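Local coordinates for protein rhodopsin (Todarodes pacificus, PDB 2Z73) that absorbs light through its bound retinal, whose 11-cis to all-trans isomerization triggers G-protein signaling to phospholipase C in squid vision, at residues Ile47-Asn52 / Ser79-Ser84; Gly119-Met124 / Leu161-Trp166. All coordinates share one frame; numbering follows the deposited sequence.

How the contacts relate
Both contacts lie within the seven-transmembrane bundle of the rhodopsin family, and their centres are about 16 Å apart. They come one after the other along the chain: contact 1 joins helix 31-61 to helix 70-87, and contact 2 joins helix 104-138 to helix 149-167. Helices 70-87 and 104-138 meet directly between the two contacts. There Ser122 OG probably hydrogen-bonds both to Asp80 OD2, at 2.6 Å, and to Ser79 OG, at 3.0 Å, while Met121 CE packs on Ser79 CB. Four consecutive membrane helices are thus joined laterally, from a lipid-bound face at contact 1 to the wall of the retinal pocket at contact 2.

Contact 1 (Ile47-Asn52 / Ser79-Ser84); sequences IGCGGN and SDFTFS. With TWT (docosane), chain G; PLM (palmitic acid), chain E.
The Phe81 ring is held between sulfur and lipid. On one face lies Cys49 SG, 4.2 Å from the Phe81 ring centroid and 27° off its normal, a Cys sulfur-aromatic contact; on the opposite face palmitic acid C9 sits 3.9 Å above the plane, offset toward the rim. Asn52 CB and Cys49 O flank the ring's edge. This is the meeting of the first two antiparallel helices of the seven-transmembrane receptor bundle, and an aromatic ring suits a place between a helix on one face and an acyl chain on the other. Because CG stands anti to the backbone N (chi1 177°), the ring swings over to helix 31-61, bringing Phe81 CE1 to 3.3 Å from Cys49 CB.

Gly48 is fitted to close helix approach: its CA lies 3.5 Å from Ser84 OG, and a methyl group there would probably collide with that hydroxyl. Deeper in the interface the Asn52 amide lies against the methylene of Asp80, ND2 3.2 Å from Asp80 CB, a packing contact and not a hydrogen bond, with amide and carboxylate planes 58° apart. The amide nitrogen gives its hydrogen bond to Ala308 O, and a weak one to Gly48 O, while Asp80 OD2 turns to Ser122. Asparagine and aspartate thus carry buried polarity among three helices and the Ala308 loop. On the outer side docosane runs past Gly50 and Gly51, its C7 lying 3.6 Å from Gly51 N; a side chain on Gly50 would probably run into it. Ser84 OG bonds Asp80 O at 2.8 Å, approaching from the face of that carbonyl opposite to Ser84 N.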
# COMPACT_ATOMS: atom_id res chain seq x y z
N ILE A 47 12.53 -3.27 8.03
CA ILE A 47 11.22 -3.02 8.62
C ILE A 47 10.12 -3.53 7.71
O ILE A 47 9.20 -4.22 8.17
CB ILE A 47 11.01 -1.52 8.89
CG1 ILE A 47 12.00 -1.05 9.96
CG2 ILE A 47 9.58 -1.26 9.34
CD1 ILE A 47 11.86 0.41 10.35
N GLY A 48 10.22 -3.22 6.43
CA GLY A 48 9.21 -3.68 5.48
C GLY A 48 9.05 -5.19 5.43
O GLY A 48 7.94 -5.70 5.59
N CYS A 49 10.14 -5.91 5.21
CA CYS A 49 10.07 -7.37 5.15
C CYS A 49 9.72 -7.92 6.53
O CYS A 49 8.94 -8.85 6.65
CB CYS A 49 11.41 -7.96 4.67
SG CYS A 49 11.90 -7.48 3.01
N GLY A 50 10.31 -7.33 7.56
CA GLY A 50 10.02 -7.79 8.90
C GLY A 50 8.55 -7.64 9.22
O GLY A 50 7.85 -8.62 9.51
N GLY A 51 8.06 -6.40 9.16
CA GLY A 51 6.67 -6.14 9.46
C GLY A 51 5.66 -6.84 8.56
O GLY A 51 4.66 -7.36 9.03
N ASN A 52 5.91 -6.86 7.27
CA ASN A 52 4.96 -7.50 6.38
C ASN A 52 4.97 -9.00 6.53
O ASN A 52 3.95 -9.66 6.32
CB ASN A 52 5.23 -7.09 4.92
CG ASN A 52 4.76 -5.67 4.62
OD1 ASN A 52 3.58 -5.33 4.77
ND2 ASN A 52 5.69 -4.83 4.17
N SER A 79 2.49 -7.78 -1.16
CA SER A 79 2.81 -6.70 -2.05
C SER A 79 3.89 -5.82 -1.43
O SER A 79 4.94 -5.58 -2.02
CB SER A 79 1.56 -5.86 -2.31
OG SER A 79 1.82 -4.79 -3.21
N ASP A 80 3.63 -5.34 -0.22
CA ASP A 80 4.57 -4.48 0.48
C ASP A 80 5.85 -5.22 0.84
O ASP A 80 6.94 -4.63 0.87
CB ASP A 80 3.90 -3.89 1.71
CG ASP A 80 2.75 -2.99 1.36
OD1 ASP A 80 1.94 -2.65 2.26
OD2 ASP A 80 2.65 -2.61 0.18
N PHE A 81 5.73 -6.51 1.10
CA PHE A 81 6.91 -7.29 1.43
C PHE A 81 7.88 -7.27 0.24
O PHE A 81 9.04 -6.88 0.39
CB PHE A 81 6.54 -8.75 1.71
CG PHE A 81 7.74 -9.62 1.98
CD1 PHE A 81 8.31 -9.66 3.24
CD2 PHE A 81 8.34 -10.34 0.96
CE1 PHE A 81 9.46 -10.39 3.48
CE2 PHE A 81 9.49 -11.08 1.18
CZ PHE A 81 10.05 -11.11 2.44
N THR A 82 7.39 -7.69 -0.92
CA THR A 82 8.18 -7.75 -2.15
C THR A 82 8.74 -6.39 -2.55
O THR A 82 9.84 -6.31 -3.07
CB THR A 82 7.34 -8.30 -3.34
OG1 THR A 82 6.53 -9.39 -2.91
CG2 THR A 82 8.26 -8.79 -4.46
N PHE A 83 7.97 -5.34 -2.33
CA PHE A 83 8.44 -4.00 -2.68
C PHE A 83 9.69 -3.69 -1.86
O PHE A 83 10.74 -3.34 -2.38
CB PHE A 83 7.37 -2.96 -2.35
CG PHE A 83 7.66 -1.60 -2.91
CD1 PHE A 83 7.06 -1.20 -4.10
CD2 PHE A 83 8.54 -0.74 -2.27
CE1 PHE A 83 7.33 0.05 -4.65
CE2 PHE A 83 8.82 0.51 -2.80
CZ PHE A 83 8.22 0.91 -3.99
N SER A 84 9.55 -3.84 -0.55
CA SER A 84 10.64 -3.57 0.37
C SER A 84 11.87 -4.44 0.10
O SER A 84 13.00 -3.96 0.19
CB SER A 84 10.16 -3.79 1.81
OG SER A 84 8.95 -3.06 2.05
C1 TWT G . 3.98 -5.19 13.02
C2 TWT G . 5.15 -4.50 13.67
C3 TWT G . 6.30 -4.48 12.68
C4 TWT G . 7.55 -3.80 13.24
C5 TWT G . 8.59 -3.87 12.12
C6 TWT G . 9.96 -4.30 12.62
C7 TWT G . 10.30 -5.63 11.92
C8 TWT G . 10.89 -6.59 12.95
C9 TWT G . 12.27 -7.12 12.53
C10 TWT G . 13.27 -6.20 13.22
C11 TWT G . 13.98 -6.74 14.45
C12 TWT G . 15.18 -5.81 14.47
C13 TWT G . 16.23 -5.96 15.57
C14 TWT G . 17.40 -5.37 14.80
C15 TWT G . 18.82 -5.64 15.26
C16 TWT G . 19.56 -4.77 14.24
C17 TWT G . 20.85 -4.17 14.67
C18 TWT G . 21.68 -4.31 13.40
C19 TWT G . 23.10 -3.77 13.50
C20 TWT G . 23.72 -4.01 12.12
C21 TWT G . 25.15 -3.52 12.07
C22 TWT G . 25.69 -3.80 10.67
C1 PLM E . 1.91 -21.79 4.92
O2 PLM E . 2.68 -22.47 5.58
C2 PLM E . 1.85 -20.28 5.16
C3 PLM E . 2.23 -19.43 3.94
C4 PLM E . 3.40 -18.51 4.28
C5 PLM E . 3.61 -17.48 3.20
C6 PLM E . 4.78 -16.59 3.57
C7 PLM E . 5.35 -15.93 2.34
C8 PLM E . 6.55 -15.02 2.67
C9 PLM E . 6.84 -14.03 1.55
CA PLM E . 7.87 -14.54 0.57
CB PLM E . 7.67 -13.90 -0.79
CC PLM E . 8.90 -14.07 -1.67
CD PLM E . 8.69 -13.43 -3.02
CE PLM E . 9.89 -12.60 -3.41
CF PLM E . 10.57 -13.10 -4.67
CG PLM E . 11.77 -12.24 -5.04

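Contact 2 (Gly119-Met124 / Leu161-Trp166). With RET (retinal), chain D.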
# COMPACT_ATOMS: atom_id res chain seq x y z
N GLY A 119 3.22 -1.30 -6.45
CA GLY A 119 2.76 -0.01 -6.00
C GLY A 119 1.33 0.08 -6.48
O GLY A 119 0.44 0.55 -5.77
N PHE A 120 1.10 -0.40 -7.70
CA PHE A 120 -0.25 -0.39 -8.26
C PHE A 120 -1.11 -1.40 -7.51
O PHE A 120 -2.31 -1.22 -7.36
CB PHE A 120 -0.24 -0.76 -9.76
CG PHE A 120 0.40 0.27 -10.65
CD1 PHE A 120 1.13 -0.12 -11.76
CD2 PHE A 120 0.25 1.63 -10.39
CE1 PHE A 120 1.72 0.82 -12.62
CE2 PHE A 120 0.83 2.59 -11.23
CZ PHE A 120 1.57 2.18 -12.36
N MET A 121 -0.47 -2.46 -7.03
CA MET A 121 -1.17 -3.53 -6.31
C MET A 121 -1.59 -3.12 -4.91
O MET A 121 -2.67 -3.49 -4.47
CB MET A 121 -0.31 -4.78 -6.24
CG MET A 121 -1.11 -6.03 -5.88
SD MET A 121 -0.25 -7.59 -6.29
CE MET A 121 0.25 -8.12 -4.70
N SER A 122 -0.76 -2.35 -4.22
CA SER A 122 -1.14 -1.95 -2.88
C SER A 122 -2.40 -1.07 -2.83
O SER A 122 -3.24 -1.25 -1.94
CB SER A 122 0.04 -1.28 -2.18
OG SER A 122 0.98 -2.26 -1.79
N ILE A 123 -2.56 -0.14 -3.77
CA ILE A 123 -3.75 0.70 -3.78
C ILE A 123 -4.97 -0.06 -4.30
O ILE A 123 -6.07 0.10 -3.77
CB ILE A 123 -3.60 1.95 -4.68
CG1 ILE A 123 -2.32 1.84 -5.51
CG2 ILE A 123 -3.67 3.20 -3.82
CD1 ILE A 123 -2.21 2.88 -6.59
N MET A 124 -4.78 -0.87 -5.33
CA MET A 124 -5.91 -1.62 -5.87
C MET A 124 -6.40 -2.64 -4.83
O MET A 124 -7.60 -2.93 -4.75
CB MET A 124 -5.53 -2.33 -7.17
CG MET A 124 -6.73 -2.86 -7.92
SD MET A 124 -8.06 -1.64 -8.06
CE MET A 124 -7.57 -0.74 -9.50
N LEU A 161 -3.89 -9.14 -12.14
CA LEU A 161 -3.92 -8.85 -13.57
C LEU A 161 -3.79 -7.36 -13.81
O LEU A 161 -2.94 -6.91 -14.59
CB LEU A 161 -5.21 -9.37 -14.20
CG LEU A 161 -5.10 -10.78 -14.77
CD1 LEU A 161 -3.93 -10.81 -15.76
CD2 LEU A 161 -4.87 -11.79 -13.66
N TRP A 162 -4.62 -6.59 -13.12
CA TRP A 162 -4.60 -5.14 -13.24
C TRP A 162 -3.18 -4.61 -13.02
O TRP A 162 -2.61 -3.97 -13.90
CB TRP A 162 -5.57 -4.55 -12.21
CG TRP A 162 -5.73 -3.07 -12.29
CD1 TRP A 162 -5.06 -2.13 -11.57
CD2 TRP A 162 -6.64 -2.35 -13.13
NE1 TRP A 162 -5.50 -0.87 -11.90
CE2 TRP A 162 -6.47 -0.98 -12.86
CE3 TRP A 162 -7.59 -2.74 -14.09
CZ2 TRP A 162 -7.21 0.01 -13.51
CZ3 TRP A 162 -8.32 -1.75 -14.74
CH2 TRP A 162 -8.13 -0.39 -14.44
N SER A 163 -2.62 -4.89 -11.84
CA SER A 163 -1.28 -4.44 -11.48
C SER A 163 -0.21 -4.76 -12.51
O SER A 163 0.60 -3.91 -12.87
CB SER A 163 -0.87 -5.03 -10.14
OG SER A 163 -1.78 -4.66 -9.13
N VAL A 164 -0.18 -6.00 -12.98
CA VAL A 164 0.81 -6.37 -13.96
C VAL A 164 0.57 -5.59 -15.24
O VAL A 164 1.51 -5.04 -15.83
CB VAL A 164 0.76 -7.87 -14.27
CG1 VAL A 164 1.89 -8.25 -15.23
CG2 VAL A 164 0.87 -8.66 -12.98
N LEU A 165 -0.69 -5.53 -15.66
CA LEU A 165 -1.08 -4.83 -16.88
C LEU A 165 -0.58 -3.40 -17.03
O LEU A 165 -0.03 -3.02 -18.07
CB LEU A 165 -2.60 -4.82 -17.02
CG LEU A 165 -3.15 -3.95 -18.15
CD1 LEU A 165 -2.59 -4.41 -19.49
CD2 LEU A 165 -4.66 -4.03 -18.13
N TRP A 166 -0.75 -2.59 -15.99
CA TRP A 166 -0.34 -1.20 -16.07
C TRP A 166 1.12 -0.94 -15.73
O TRP A 166 1.58 0.20 -15.81
CB TRP A 166 -1.25 -0.34 -15.19
CG TRP A 166 -2.67 -0.45 -15.63
CD1 TRP A 166 -3.74 -0.80 -14.86
CD2 TRP A 166 -3.17 -0.27 -16.96
NE1 TRP A 166 -4.87 -0.88 -15.63
CE2 TRP A 166 -4.55 -0.56 -16.92
CE3 TRP A 166 -2.58 0.09 -18.18
CZ2 TRP A 166 -5.36 -0.49 -18.06
CZ3 TRP A 166 -3.39 0.16 -19.32
CH2 TRP A 166 -4.77 -0.13 -19.25
C1 RET D . 2.51 6.88 -10.01
C2 RET D . 1.55 7.70 -9.11
C3 RET D . 1.50 7.29 -7.65
C4 RET D . 1.26 5.78 -7.47
C5 RET D . 2.16 4.92 -8.35
C6 RET D . 2.74 5.40 -9.50
C7 RET D . 3.65 4.54 -10.37
C8 RET D . 4.95 4.14 -10.02
C9 RET D . 5.93 3.27 -10.68
C10 RET D . 7.07 3.14 -9.98
C11 RET D . 8.25 2.34 -10.23
C12 RET D . 9.38 2.25 -9.46
C13 RET D . 9.90 2.97 -8.23
C14 RET D . 11.06 2.56 -7.65
C15 RET D . 11.64 3.22 -6.47
C16 RET D . 1.97 6.87 -11.44
C17 RET D . 3.84 7.69 -10.07
C18 RET D . 2.30 3.54 -7.76
C19 RET D . 5.61 2.60 -12.00
C20 RET D . 9.05 4.15 -7.71
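On helix 104-138, chi1 of -167° carries CG of Met124 away from its backbone N, and bends at chi2 and chi3 then fold the methyl over the indole of Trp162. This lies in the seven-transmembrane bundle, where the third and fourth membrane helices run antiparallel beside retinal. Met124 CE rests 3.5 Å from the centroid of the Trp162 five-membered ring, a CH-pi contact, and SD follows above the same face at 4.8 Å from that centroid in a more distant Met-aromatic contact. The flexible thioether can follow a flat surface that a branched side chain would fit less closely. Trp166 NE1 sits over the other face of Trp162, so the indole is packed from both sides.

Serine suits the nearest backbone approach: Ser163 OG bonds back to Val159 O within its own helix and still packs 3.1 Å from Met121 CA and beside Met121 CB. No hydrogen bond crosses between the two segments; the polar group is satisfied inside helix 149-167.

Phe120, part of the retinal pocket, bridges helix and chromophore. Its CE1 lies 3.3 Å from Trp166 O, Ser163 O sits at the ring's edge, and CE2 comes 3.5 Å from retinal C7. Without the ring, as with an alanine here, a gap would probably open between the ring end of retinal (C6, C7 and C18) and Trp166 O, leaving that end of the chromophore less firmly seated. Next to it, Gly119 suits its place because a side chain would probably crowd retinal C18, which lies 3.8 Å from Gly119 C.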